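Local coordinates for two-domain protein containing predicted PHP-like metal-dependent phosphoesterase (PDB 3E38) that binds three zinc ions in a PHP-like domain, which is accompanied by an Ig-like domain, and is probably a metal-dependent phosphoesterase, perhaps a nuclease, at residues Tyr44-Asp49 and Gln197-Asp202; Ser111-Gln116 and Lys127-Phe132; Ala156-Gly161 and Lys185-Ile190; Pro252-Cys257 and Val322-Thr327. All blocks are in the same frame, centred on the assembly; numbering follows the deposited sequence.

Contact 1. Residues Tyr44-Asp49 and Gln197-Asp202; sequences YRDGLD and QPIQTD
Arg45 and Gln200 meet through their polar ends: NH2 of Arg45 lies 3.2 Å from NE2 of Gln200, two donors that cannot bond to each other. The guanidinium and amide planes are only 21° apart, although the two side chains cross at about a right angle. Arg45 starts with CG anti to its backbone N (chi1 -167°) and bends at chi3, which carries the guanidinium across to the short helical turn 199-202; CG2 of Ile199 sits at its edge, 4.2 Å from NH2. Gln200 bends at chi2 (99°), bringing its amide round to the arginine. The amide's NE2 is bonded to Thr201 OG1 of the second subunit, and Arg45 packs on that same threonine, placing the contact at a subunit interface. Within the PHP-like domain, the pair joins the end of helix 36-45, closed by a Schellman motif at Gly47, to the chain just past the zinc ligands Asp194 and His196. Putting an alanine at Gln200 would probably leave Thr201 of the second subunit without its amide partner and open a gap beside the Arg45 guanidinium. Alongside, Asp46 and Ile199 overlap while pointing opposite ways, OD2 of Asp46 coming 3.9 Å from CG1 of Ile199. That carboxylate oxygen is engaged in a salt bridge with Arg211, while Ile199 N is hydrogen-bonded to Glu42.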
loop_
_atom_site.group_PDB
_atom_site.type_symbol
_atom_site.label_atom_id
_atom_site.label_comp_id
_atom_site.label_asym_id
_atom_site.label_seq_id
_atom_site.Cartn_x
_atom_site.Cartn_y
_atom_site.Cartn_z
ATOM N N TYR B 44 8.412 19.418 -0.051
ATOM C CA TYR B 44 9.533 18.814 -0.747
ATOM C C TYR B 44 9.183 17.390 -1.140
ATOM O O TYR B 44 9.243 16.968 -2.304
ATOM C CB TYR B 44 10.778 18.781 0.161
ATOM C CG TYR B 44 11.963 18.205 -0.526
ATOM C CD1 TYR B 44 12.536 18.867 -1.599
ATOM C CD2 TYR B 44 12.500 16.979 -0.145
ATOM C CE1 TYR B 44 13.615 18.342 -2.270
ATOM C CE2 TYR B 44 13.610 16.445 -0.805
ATOM C CZ TYR B 44 14.149 17.149 -1.869
ATOM O OH TYR B 44 15.232 16.697 -2.557
ATOM N N ARG B 45 8.856 16.632 -0.117
ATOM C CA ARG B 45 8.570 15.192 -0.284
ATOM C C ARG B 45 7.473 14.923 -1.310
ATOM O O ARG B 45 7.572 13.995 -2.112
ATOM C CB ARG B 45 8.211 14.571 1.066
ATOM C CG ARG B 45 8.193 13.084 1.063
ATOM C CD ARG B 45 8.225 12.513 2.514
ATOM N NE ARG B 45 7.103 12.967 3.329
ATOM C CZ ARG B 45 7.187 13.645 4.465
ATOM N NH1 ARG B 45 8.365 13.924 5.015
ATOM N NH2 ARG B 45 6.057 14.003 5.067
ATOM N N ASP B 46 6.466 15.775 -1.299
ATOM C CA ASP B 46 5.310 15.649 -2.190
ATOM C C ASP B 46 5.550 16.214 -3.593
ATOM O O ASP B 46 4.606 16.298 -4.380
ATOM C CB ASP B 46 4.067 16.397 -1.662
ATOM C CG ASP B 46 3.479 15.840 -0.342
ATOM O OD1 ASP B 46 3.976 14.836 0.216
ATOM O OD2 ASP B 46 2.469 16.459 0.127
ATOM N N GLY B 47 6.735 16.712 -3.884
ATOM C CA GLY B 47 7.035 17.237 -5.232
ATOM C C GLY B 47 6.468 18.612 -5.572
ATOM O O GLY B 47 6.255 18.978 -6.737
ATOM N N LEU B 48 6.215 19.358 -4.511
ATOM C CA LEU B 48 5.686 20.694 -4.617
ATOM C C LEU B 48 6.834 21.567 -4.907
ATOM O O LEU B 48 7.961 21.206 -4.627
ATOM C CB LEU B 48 5.043 21.156 -3.310
ATOM C CG LEU B 48 3.783 20.543 -2.766
ATOM C CD1 LEU B 48 3.233 21.517 -1.686
ATOM C CD2 LEU B 48 2.823 20.362 -3.880
ATOM N N ASP B 49 6.509 22.740 -5.443
ATOM C CA ASP B 49 7.493 23.766 -5.798
ATOM C C ASP B 49 7.424 25.009 -4.911
ATOM O O ASP B 49 8.407 25.743 -4.699
ATOM C CB ASP B 49 7.260 24.205 -7.239
ATOM C CG ASP B 49 7.514 23.091 -8.231
ATOM O OD1 ASP B 49 8.626 22.532 -8.239
ATOM O OD2 ASP B 49 6.616 22.801 -9.029
ATOM N N GLN B 197 -3.324 19.187 10.231
ATOM C CA GLN B 197 -2.731 17.961 10.741
ATOM C C GLN B 197 -1.434 17.671 10.018
ATOM O O GLN B 197 -1.093 18.370 9.094
ATOM C CB GLN B 197 -3.669 16.784 10.470
ATOM C CG GLN B 197 -4.985 16.813 11.175
ATOM C CD GLN B 197 -4.884 16.439 12.643
ATOM O OE1 GLN B 197 -3.839 15.991 13.127
ATOM N NE2 GLN B 197 -5.979 16.629 13.364
ATOM N N PRO B 198 -0.675 16.674 10.471
ATOM C CA PRO B 198 0.395 16.223 9.565
ATOM C C PRO B 198 -0.253 15.811 8.216
ATOM O O PRO B 198 -1.430 15.418 8.174
ATOM C CB PRO B 198 1.033 15.034 10.327
ATOM C CG PRO B 198 0.777 15.388 11.807
ATOM C CD PRO B 198 -0.621 16.015 11.784
ATOM N N ILE B 199 0.463 16.011 7.110
ATOM C CA ILE B 199 -0.116 15.778 5.787
ATOM C C ILE B 199 -0.594 14.317 5.650
ATOM O O ILE B 199 -1.664 14.042 5.123
ATOM C CB ILE B 199 0.868 16.199 4.629
ATOM C CG1 ILE B 199 0.133 16.382 3.303
ATOM C CG2 ILE B 199 2.053 15.211 4.497
ATOM C CD1 ILE B 199 -0.864 17.626 3.241
ATOM N N GLN B 200 0.177 13.388 6.197
ATOM C CA GLN B 200 -0.119 11.972 6.033
ATOM C C GLN B 200 -1.399 11.582 6.761
ATOM O O GLN B 200 -1.994 10.580 6.475
ATOM C CB GLN B 200 1.023 11.083 6.542
ATOM C CG GLN B 200 2.446 11.372 5.970
ATOM C CD GLN B 200 3.307 12.205 6.883
ATOM O OE1 GLN B 200 2.810 13.102 7.540
ATOM N NE2 GLN B 200 4.630 11.885 6.959
ATOM N N THR B 201 -1.793 12.388 7.728
ATOM C CA THR B 201 -2.954 12.117 8.568
ATOM C C THR B 201 -4.256 12.344 7.797
ATOM O O THR B 201 -5.279 11.680 8.066
ATOM C CB THR B 201 -2.956 12.983 9.845
ATOM O OG1 THR B 201 -1.941 12.509 10.754
ATOM C CG2 THR B 201 -4.287 12.923 10.527
ATOM N N ASP B 202 -4.196 13.235 6.810
ATOM C CA ASP B 202 -5.403 13.603 6.021
ATOM C C ASP B 202 -5.442 13.109 4.592
ATOM O O ASP B 202 -6.405 13.345 3.888
ATOM C CB ASP B 202 -5.589 15.129 5.978
ATOM C CG ASP B 202 -6.118 15.692 7.294
ATOM O OD1 ASP B 202 -6.274 14.919 8.278
ATOM O OD2 ASP B 202 -6.356 16.904 7.348
#

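Contact 2. Residues Ser111-Gln116 and Lys127-Phe132; sequences SNPLEQ and KKQGAF
Pro113 and Leu114, in a short 3-10 turn, face Gln129 at the end of helix 119-128 across a backbone gap of 9.8 Å between the CA atoms of Pro113 and Gln129. Gln129 spans it alone. With CG anti to its carbonyl carbon (chi1 -61°) and the chain extended beyond, its amide reaches the turn, where NE2 lies 3.9 Å from CG of Pro113 and 3.9 Å from CD1 of Leu114. The proline ring is crossed at about a right angle, the leucine more obliquely. Both contacts are van der Waals; the amide's polar needs are met by the preceding loop, OE1 accepting from Ser109 N and NE2 donating to Asp110 O, which fixes how it is turned. On the turn itself, Gln116 NE2 donates to Pro113 O over 2.7 Å, nearly straight at 177°, turning the Gln116 side chain back onto the 3-10 residues. A Schellman motif at Gly130 ends the helix and turns the chain toward strand 132-135. Leu114 also packs on Glu125 of helix 119-128 and on Ala105 of strand 102-106, so the turn lies between the helix that follows it and the strand that precedes it.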
loop_
_atom_site.group_PDB
_atom_site.type_symbol
_atom_site.label_atom_id
_atom_site.label_comp_id
_atom_site.label_asym_id
_atom_site.label_seq_id
_atom_site.Cartn_x
_atom_site.Cartn_y
_atom_site.Cartn_z
ATOM N N SER B 111 3.028 40.515 7.809
ATOM C CA SER B 111 1.743 39.946 8.263
ATOM C C SER B 111 1.057 40.744 9.363
ATOM O O SER B 111 -0.176 40.897 9.394
ATOM C CB SER B 111 1.913 38.483 8.701
ATOM O OG SER B 111 2.179 37.635 7.560
ATOM N N ASN B 112 1.900 41.334 10.190
ATOM C CA ASN B 112 1.461 42.063 11.395
ATOM C C ASN B 112 0.381 43.119 11.191
ATOM O O ASN B 112 -0.550 43.225 11.985
ATOM C CB ASN B 112 2.656 42.704 12.067
ATOM C CG ASN B 112 3.456 41.708 12.846
ATOM O OD1 ASN B 112 2.911 40.704 13.291
ATOM N ND2 ASN B 112 4.738 41.983 13.037
ATOM N N PRO B 113 0.528 43.928 10.153
ATOM C CA PRO B 113 -0.451 44.981 9.950
ATOM C C PRO B 113 -1.844 44.470 9.638
ATOM O O PRO B 113 -2.793 45.253 9.667
ATOM C CB PRO B 113 0.110 45.745 8.725
ATOM C CG PRO B 113 1.539 45.493 8.750
ATOM C CD PRO B 113 1.754 44.156 9.371
ATOM N N LEU B 114 -1.954 43.174 9.320
ATOM C CA LEU B 114 -3.283 42.591 8.981
ATOM C C LEU B 114 -4.184 42.413 10.235
ATOM O O LEU B 114 -5.398 42.210 10.164
ATOM C CB LEU B 114 -3.177 41.287 8.181
ATOM C CG LEU B 114 -2.880 41.461 6.697
ATOM C CD1 LEU B 114 -1.623 42.344 6.458
ATOM C CD2 LEU B 114 -2.770 40.063 6.022
ATOM N N GLU B 115 -3.569 42.558 11.388
ATOM C CA GLU B 115 -4.311 42.473 12.639
ATOM C C GLU B 115 -4.957 43.825 12.878
ATOM O O GLU B 115 -4.294 44.769 13.262
ATOM C CB GLU B 115 -3.393 42.091 13.782
ATOM C CG GLU B 115 -4.122 41.842 15.055
ATOM C CD GLU B 115 -3.204 41.387 16.185
ATOM O OE1 GLU B 115 -2.006 41.115 15.955
ATOM O OE2 GLU B 115 -3.703 41.283 17.314
ATOM N N GLN B 116 -6.242 43.921 12.566
ATOM C CA GLN B 116 -7.000 45.181 12.749
ATOM C C GLN B 116 -8.346 44.879 13.322
ATOM O O GLN B 116 -8.852 43.794 13.172
ATOM C CB GLN B 116 -7.185 45.943 11.446
ATOM C CG GLN B 116 -5.915 46.283 10.722
ATOM C CD GLN B 116 -5.047 47.262 11.474
ATOM O OE1 GLN B 116 -5.554 48.097 12.200
ATOM N NE2 GLN B 116 -3.731 47.183 11.278
ATOM N N LYS B 127 -3.979 44.947 0.944
ATOM C CA LYS B 127 -4.062 45.603 -0.355
ATOM C C LYS B 127 -2.905 46.555 -0.565
ATOM O O LYS B 127 -2.291 46.666 -1.630
ATOM C CB LYS B 127 -5.335 46.453 -0.413
ATOM C CG LYS B 127 -5.519 47.188 -1.731
ATOM C CD LYS B 127 -5.308 46.242 -2.838
ATOM C CE LYS B 127 -5.832 46.711 -4.132
ATOM N NZ LYS B 127 -5.699 45.534 -5.062
ATOM N N LYS B 128 -2.641 47.263 0.511
ATOM C CA LYS B 128 -1.598 48.274 0.542
ATOM C C LYS B 128 -0.279 47.631 0.222
ATOM O O LYS B 128 0.601 48.245 -0.352
ATOM C CB LYS B 128 -1.566 48.930 1.925
ATOM C CG LYS B 128 -0.585 50.028 2.106
ATOM C CD LYS B 128 -0.725 50.653 3.507
ATOM C CE LYS B 128 0.475 51.582 3.828
ATOM N NZ LYS B 128 0.541 52.003 5.250
ATOM N N GLN B 129 -0.150 46.370 0.583
ATOM C CA GLN B 129 1.091 45.640 0.322
ATOM C C GLN B 129 1.023 45.032 -1.066
ATOM O O GLN B 129 1.923 44.350 -1.502
ATOM C CB GLN B 129 1.327 44.546 1.362
ATOM C CG GLN B 129 1.460 45.083 2.756
ATOM C CD GLN B 129 1.808 44.034 3.754
ATOM O OE1 GLN B 129 2.424 43.023 3.412
ATOM N NE2 GLN B 129 1.426 44.265 5.015
ATOM N N GLY B 130 -0.061 45.316 -1.765
ATOM C CA GLY B 130 -0.271 44.744 -3.099
ATOM C C GLY B 130 -0.406 43.214 -3.125
ATOM O O GLY B 130 -0.078 42.559 -4.111
ATOM N N ALA B 131 -0.839 42.656 -2.002
ATOM C CA ALA B 131 -1.071 41.201 -1.842
ATOM C C ALA B 131 -1.995 40.591 -2.887
ATOM O O ALA B 131 -2.938 41.244 -3.355
ATOM C CB ALA B 131 -1.686 40.916 -0.466
ATOM N N PHE B 132 -1.740 39.317 -3.198
ATOM C CA PHE B 132 -2.666 38.542 -4.044
ATOM C C PHE B 132 -3.655 37.922 -3.055
ATOM O O PHE B 132 -3.281 37.256 -2.087
ATOM C CB PHE B 132 -1.973 37.513 -4.910
ATOM C CG PHE B 132 -2.919 36.708 -5.771
ATOM C CD1 PHE B 132 -3.508 35.527 -5.268
ATOM C CD2 PHE B 132 -3.204 37.100 -7.091
ATOM C CE1 PHE B 132 -4.380 34.763 -6.051
ATOM C CE2 PHE B 132 -4.076 36.339 -7.895
ATOM C CZ PHE B 132 -4.661 35.152 -7.365
#

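Contact 3. Residues Ala156-Gly161 and Lys185-Ile190; sequences ALYQEG and KNLTMI
Tyr158 supplies the one hydrogen bond of this contact, its OH donating to the backbone oxygen Lys185 O at 3.0 Å. The approach is bent, with a C=O...donor angle of 115° and the hydroxyl tilted 28° from the carbonyl plane. Tyr158 reaches this oxygen because a chi1 of 164° sets CG opposite the backbone nitrogen and sends the ring out from helix 152-159 toward the end of helix 176-185. Van der Waals contacts flank the bond. Over one face of the ring lies CG of Lys185, 3.9 Å above its plane and displaced toward the rim, while CB of the same lysine comes 3.8 Å from the OH of Tyr158. At the ring edge, CD2 of Leu187 touches CE1 of Tyr158 at 3.8 Å, and Leu187 continues inward onto Cys182 and Ile166. The charged end of Lys185 leads away from Tyr158 and makes a cation-pi contact with Trp150. In the PHP-like domain the contact joins helix 152-159 to the link between helix 176-185 and strand 188-192, a strand that pairs in parallel with 165-170. Asn186, with positive phi, forms that link. Chemically, one phenol ring serves both purposes, its hydroxyl taking up a carbonyl oxygen at a helix end and its carbon surface covering the aliphatic stem of a lysine whose ammonium group is held by another aromatic ring.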
loop_
_atom_site.group_PDB
_atom_site.type_symbol
_atom_site.label_atom_id
_atom_site.label_comp_id
_atom_site.label_asym_id
_atom_site.label_seq_id
_atom_site.Cartn_x
_atom_site.Cartn_y
_atom_site.Cartn_z
ATOM N N ALA B 156 -18.401 43.829 -2.822
ATOM C CA ALA B 156 -17.670 45.029 -2.446
ATOM C C ALA B 156 -16.196 44.730 -2.556
ATOM O O ALA B 156 -15.462 45.366 -3.286
ATOM C CB ALA B 156 -18.025 45.473 -1.022
ATOM N N LEU B 157 -15.790 43.737 -1.806
ATOM C CA LEU B 157 -14.383 43.313 -1.782
ATOM C C LEU B 157 -13.844 43.158 -3.197
ATOM O O LEU B 157 -12.739 43.575 -3.508
ATOM C CB LEU B 157 -14.217 42.000 -1.008
ATOM C CG LEU B 157 -14.157 42.101 0.513
ATOM C CD1 LEU B 157 -14.595 40.809 1.160
ATOM C CD2 LEU B 157 -12.732 42.484 0.934
ATOM N N TYR B 158 -14.658 42.577 -4.057
ATOM C CA TYR B 158 -14.243 42.303 -5.446
ATOM C C TYR B 158 -14.085 43.568 -6.250
ATOM O O TYR B 158 -13.263 43.647 -7.147
ATOM C CB TYR B 158 -15.243 41.383 -6.152
ATOM C CG TYR B 158 -15.157 41.327 -7.674
ATOM C CD1 TYR B 158 -14.206 40.534 -8.313
ATOM C CD2 TYR B 158 -16.093 41.987 -8.470
ATOM C CE1 TYR B 158 -14.139 40.445 -9.689
ATOM C CE2 TYR B 158 -16.032 41.911 -9.871
ATOM C CZ TYR B 158 -15.057 41.131 -10.468
ATOM O OH TYR B 158 -14.984 41.029 -11.835
ATOM N N GLN B 159 -14.856 44.577 -5.907
ATOM C CA GLN B 159 -14.807 45.825 -6.673
ATOM C C GLN B 159 -13.710 46.726 -6.146
ATOM O O GLN B 159 -13.243 47.604 -6.846
ATOM C CB GLN B 159 -16.154 46.538 -6.657
ATOM C CG GLN B 159 -17.177 45.834 -7.560
ATOM C CD GLN B 159 -18.567 46.367 -7.374
ATOM O OE1 GLN B 159 -18.833 47.059 -6.389
ATOM N NE2 GLN B 159 -19.479 46.036 -8.297
ATOM N N GLU B 160 -13.279 46.456 -4.922
ATOM C CA GLU B 160 -12.239 47.259 -4.267
ATOM C C GLU B 160 -10.878 46.755 -4.712
ATOM O O GLU B 160 -9.860 47.329 -4.390
ATOM C CB GLU B 160 -12.220 47.124 -2.723
ATOM C CG GLU B 160 -13.509 47.026 -1.932
ATOM C CD GLU B 160 -14.304 48.281 -1.950
ATOM O OE1 GLU B 160 -14.158 49.037 -2.930
ATOM O OE2 GLU B 160 -15.099 48.494 -1.003
ATOM N N GLY B 161 -10.855 45.620 -5.378
ATOM C CA GLY B 161 -9.577 45.034 -5.789
ATOM C C GLY B 161 -8.989 44.132 -4.728
ATOM O O GLY B 161 -7.765 43.901 -4.671
ATOM N N LYS B 185 -16.563 36.317 -13.135
ATOM C CA LYS B 185 -15.878 37.488 -12.570
ATOM C C LYS B 185 -14.401 37.581 -12.959
ATOM O O LYS B 185 -13.660 38.443 -12.500
ATOM C CB LYS B 185 -16.105 37.468 -11.049
ATOM C CG LYS B 185 -17.496 38.024 -10.726
ATOM C CD LYS B 185 -18.196 37.511 -9.452
ATOM C CE LYS B 185 -19.612 38.217 -9.352
ATOM N NZ LYS B 185 -20.714 37.496 -8.595
ATOM N N ASN B 186 -13.984 36.650 -13.801
ATOM C CA ASN B 186 -12.609 36.596 -14.319
ATOM C C ASN B 186 -11.528 36.452 -13.249
ATOM O O ASN B 186 -10.534 37.181 -13.243
ATOM C CB ASN B 186 -12.315 37.857 -15.138
ATOM C CG ASN B 186 -11.098 37.691 -16.030
ATOM O OD1 ASN B 186 -10.703 36.572 -16.354
ATOM N ND2 ASN B 186 -10.504 38.795 -16.434
ATOM N N LEU B 187 -11.727 35.500 -12.349
ATOM C CA LEU B 187 -10.807 35.301 -11.250
ATOM C C LEU B 187 -9.997 34.038 -11.425
ATOM O O LEU B 187 -10.302 33.151 -12.236
ATOM C CB LEU B 187 -11.563 35.235 -9.920
ATOM C CG LEU B 187 -12.483 36.421 -9.608
ATOM C CD1 LEU B 187 -13.565 36.072 -8.635
ATOM C CD2 LEU B 187 -11.677 37.581 -9.072
ATOM N N THR B 188 -8.966 33.981 -10.602
ATOM C CA THR B 188 -8.027 32.842 -10.567
ATOM C C THR B 188 -8.581 31.713 -9.727
ATOM O O THR B 188 -8.893 31.926 -8.577
ATOM C CB THR B 188 -6.688 33.286 -10.038
ATOM O OG1 THR B 188 -6.217 34.315 -10.914
ATOM C CG2 THR B 188 -5.669 32.125 -9.973
HETATM N N MSE B 189 -8.740 30.530 -10.339
HETATM C CA MSE B 189 -9.213 29.334 -9.620
HETATM C C MSE B 189 -8.046 28.755 -8.864
HETATM O O MSE B 189 -6.981 28.530 -9.426
HETATM C CB MSE B 189 -9.786 28.286 -10.563
HETATM C CG MSE B 189 -10.944 28.812 -11.388
HETATM SE SE MSE B 189 -11.653 27.397 -12.419
HETATM C CE MSE B 189 -12.630 28.535 -13.752
ATOM N N ILE B 190 -8.289 28.583 -7.574
ATOM C CA ILE B 190 -7.308 28.108 -6.606
ATOM C C ILE B 190 -7.662 26.790 -5.939
ATOM O O ILE B 190 -8.799 26.497 -5.642
ATOM C CB ILE B 190 -7.083 29.132 -5.460
ATOM C CG1 ILE B 190 -6.518 30.445 -5.968
ATOM C CG2 ILE B 190 -6.048 28.570 -4.425
ATOM C CD1 ILE B 190 -5.072 30.358 -6.441
#

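Contact 4. Residues Pro252-Cys257 and Val322-Thr327; sequences PFFEKC and VNFEVT
A chi1 of 177° turns the Phe254 ring away from its backbone nitrogen and out from helix 247-257 onto strand 321-326, where Phe324 takes the less usual position with CG between backbone N and carbonyl carbon (chi1 55°) and meets it. Val326 makes the closer approach. Its CG2 stands over one face of the Phe254 ring in a CH-pi contact, 3.8 Å from the ring centroid and only 14° off the normal; the nearest ring atom is CE1 of Phe254, at 3.7 Å from CG2 of Val326. The other methyl, CG1 of Val326, comes to 4.1 Å from the same CE1. Phe324 presents its edge, CE1 lying 4.2 Å from CZ of Phe254, and the two side chains lie at a slant to one another. Further along, Tyr339 meets the Phe254 ring edge-to-face, and Leu284 and Leu337 from the flanking strands also touch it. The helix, which runs directly into strand 258-265, thus packs against a five-stranded antiparallel sheet of the Ig-like domain. Substituting an alanine for Phe254 would probably open a gap beside CG2 of Val326 and leave Phe324 and Tyr339 without their aromatic neighbour. Since all three touching residues are buried and no polar group takes part across the segments, the contact relies on hydrophobic burial and on the fit of a methyl to an aromatic face.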
loop_
_atom_site.group_PDB
_atom_site.type_symbol
_atom_site.label_atom_id
_atom_site.label_comp_id
_atom_site.label_asym_id
_atom_site.label_seq_id
_atom_site.Cartn_x
_atom_site.Cartn_y
_atom_site.Cartn_z
ATOM N N PRO B 252 -5.309 22.420 -23.993
ATOM C CA PRO B 252 -3.941 22.135 -24.398
ATOM C C PRO B 252 -3.176 21.255 -23.433
ATOM O O PRO B 252 -2.177 20.640 -23.819
ATOM C CB PRO B 252 -3.277 23.527 -24.430
ATOM C CG PRO B 252 -4.201 24.433 -23.664
ATOM C CD PRO B 252 -5.567 23.867 -23.967
ATOM N N PHE B 253 -3.651 21.213 -22.197
ATOM C CA PHE B 253 -2.973 20.428 -21.106
ATOM C C PHE B 253 -3.262 18.963 -21.351
ATOM O O PHE B 253 -2.388 18.104 -21.312
ATOM C CB PHE B 253 -3.440 20.901 -19.719
ATOM C CG PHE B 253 -2.735 20.254 -18.567
ATOM C CD1 PHE B 253 -1.436 20.622 -18.225
ATOM C CD2 PHE B 253 -3.374 19.298 -17.791
ATOM C CE1 PHE B 253 -0.777 20.030 -17.149
ATOM C CE2 PHE B 253 -2.709 18.697 -16.713
ATOM C CZ PHE B 253 -1.407 19.070 -16.398
ATOM N N PHE B 254 -4.505 18.699 -21.705
ATOM C CA PHE B 254 -4.923 17.330 -21.981
ATOM C C PHE B 254 -4.155 16.791 -23.139
ATOM O O PHE B 254 -3.775 15.647 -23.166
ATOM C CB PHE B 254 -6.405 17.228 -22.308
ATOM C CG PHE B 254 -6.836 15.822 -22.658
ATOM C CD1 PHE B 254 -6.939 14.855 -21.675
ATOM C CD2 PHE B 254 -7.141 15.468 -23.969
ATOM C CE1 PHE B 254 -7.335 13.563 -21.981
ATOM C CE2 PHE B 254 -7.545 14.150 -24.276
ATOM C CZ PHE B 254 -7.647 13.221 -23.289
ATOM N N GLU B 255 -3.944 17.657 -24.109
ATOM C CA GLU B 255 -3.217 17.298 -25.350
ATOM C C GLU B 255 -1.783 16.858 -25.028
ATOM O O GLU B 255 -1.184 16.032 -25.711
ATOM C CB GLU B 255 -3.245 18.480 -26.327
ATOM C CG GLU B 255 -2.786 18.190 -27.737
ATOM C CD GLU B 255 -1.279 18.153 -27.878
ATOM O OE1 GLU B 255 -0.603 19.079 -27.362
ATOM O OE2 GLU B 255 -0.772 17.210 -28.535
ATOM N N LYS B 256 -1.264 17.370 -23.933
ATOM C CA LYS B 256 0.092 17.042 -23.491
ATOM C C LYS B 256 0.105 15.806 -22.590
ATOM O O LYS B 256 1.157 15.209 -22.339
ATOM C CB LYS B 256 0.655 18.202 -22.680
ATOM C CG LYS B 256 0.792 19.482 -23.422
ATOM C CD LYS B 256 1.992 19.465 -24.268
ATOM C CE LYS B 256 2.378 20.877 -24.622
ATOM N NZ LYS B 256 3.586 20.843 -25.458
ATOM N N CYS B 257 -1.084 15.425 -22.130
ATOM C CA CYS B 257 -1.232 14.312 -21.154
ATOM C C CYS B 257 -1.272 12.951 -21.813
ATOM O O CYS B 257 -1.010 11.930 -21.188
ATOM C CB CYS B 257 -2.502 14.475 -20.325
ATOM S SG CYS B 257 -2.428 15.761 -19.070
ATOM N N VAL B 322 -13.843 11.277 -33.473
ATOM C CA VAL B 322 -13.951 10.451 -32.288
ATOM C C VAL B 322 -14.084 11.444 -31.166
ATOM O O VAL B 322 -13.106 12.020 -30.707
ATOM C CB VAL B 322 -12.746 9.511 -32.158
ATOM C CG1 VAL B 322 -12.812 8.719 -30.871
ATOM C CG2 VAL B 322 -12.706 8.577 -33.385
ATOM N N ASN B 323 -15.338 11.647 -30.775
ATOM C CA ASN B 323 -15.752 12.621 -29.754
ATOM C C ASN B 323 -16.014 12.073 -28.377
ATOM O O ASN B 323 -16.692 11.051 -28.186
ATOM C CB ASN B 323 -17.036 13.302 -30.202
ATOM C CG ASN B 323 -16.855 14.066 -31.474
ATOM O OD1 ASN B 323 -15.773 14.602 -31.746
ATOM N ND2 ASN B 323 -17.903 14.131 -32.268
ATOM N N PHE B 324 -15.498 12.809 -27.412
ATOM C CA PHE B 324 -15.651 12.446 -26.013
ATOM C C PHE B 324 -15.391 13.579 -25.054
ATOM O O PHE B 324 -14.677 14.555 -25.332
ATOM C CB PHE B 324 -14.745 11.255 -25.668
ATOM C CG PHE B 324 -13.293 11.468 -25.992
ATOM C CD1 PHE B 324 -12.468 12.154 -25.119
ATOM C CD2 PHE B 324 -12.752 10.976 -27.168
ATOM C CE1 PHE B 324 -11.118 12.331 -25.407
ATOM C CE2 PHE B 324 -11.399 11.167 -27.463
ATOM C CZ PHE B 324 -10.587 11.841 -26.570
ATOM N N GLU B 325 -16.011 13.436 -23.900
ATOM C CA GLU B 325 -15.797 14.364 -22.792
ATOM C C GLU B 325 -14.702 13.810 -21.854
ATOM O O GLU B 325 -14.678 12.628 -21.599
ATOM C CB GLU B 325 -17.095 14.521 -22.015
ATOM C CG GLU B 325 -17.090 15.533 -20.929
ATOM C CD GLU B 325 -18.352 15.426 -20.086
ATOM O OE1 GLU B 325 -19.161 14.525 -20.381
ATOM O OE2 GLU B 325 -18.530 16.203 -19.111
ATOM N N VAL B 326 -13.776 14.652 -21.390
ATOM C CA VAL B 326 -12.801 14.207 -20.373
ATOM C C VAL B 326 -13.476 14.643 -19.111
ATOM O O VAL B 326 -13.284 15.767 -18.648
ATOM C CB VAL B 326 -11.429 14.844 -20.458
ATOM C CG1 VAL B 326 -10.479 14.191 -19.362
ATOM C CG2 VAL B 326 -10.878 14.707 -21.880
ATOM N N THR B 327 -14.249 13.714 -18.560
ATOM C CA THR B 327 -15.179 13.979 -17.452
ATOM C C THR B 327 -14.543 14.550 -16.208
ATOM O O THR B 327 -15.227 15.216 -15.429
ATOM C CB THR B 327 -15.993 12.689 -17.028
ATOM O OG1 THR B 327 -15.104 11.677 -16.536
ATOM C CG2 THR B 327 -16.823 12.130 -18.193
#

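In the fold
Contacts 1, 2 and 3 belong to the PHP-like domain that holds the three zinc ions, while contact 4 packs helix 247-257 on a sheet of the Ig-like domain, its centre about 40 Å from that of contact 2. Contacts 2 and 3 are nested along the chain inside the long loop closed by contact 1. They touch directly: Lys127 NZ is 2.7 Å from Gly161 O, a probable hydrogen bond, and Phe132 packs on Thr188. Contact 1 lies across the chain's centre from contact 3, centres about 29 Å apart. Ile199 of contact 1 and Leu114 of contact 2 each have side chains about 13 Å from a zinc ion, and the Leu114 side chain is about 8 Å from that of the zinc ligand Glu93; contacts 3 and 4 lie away from the metal site.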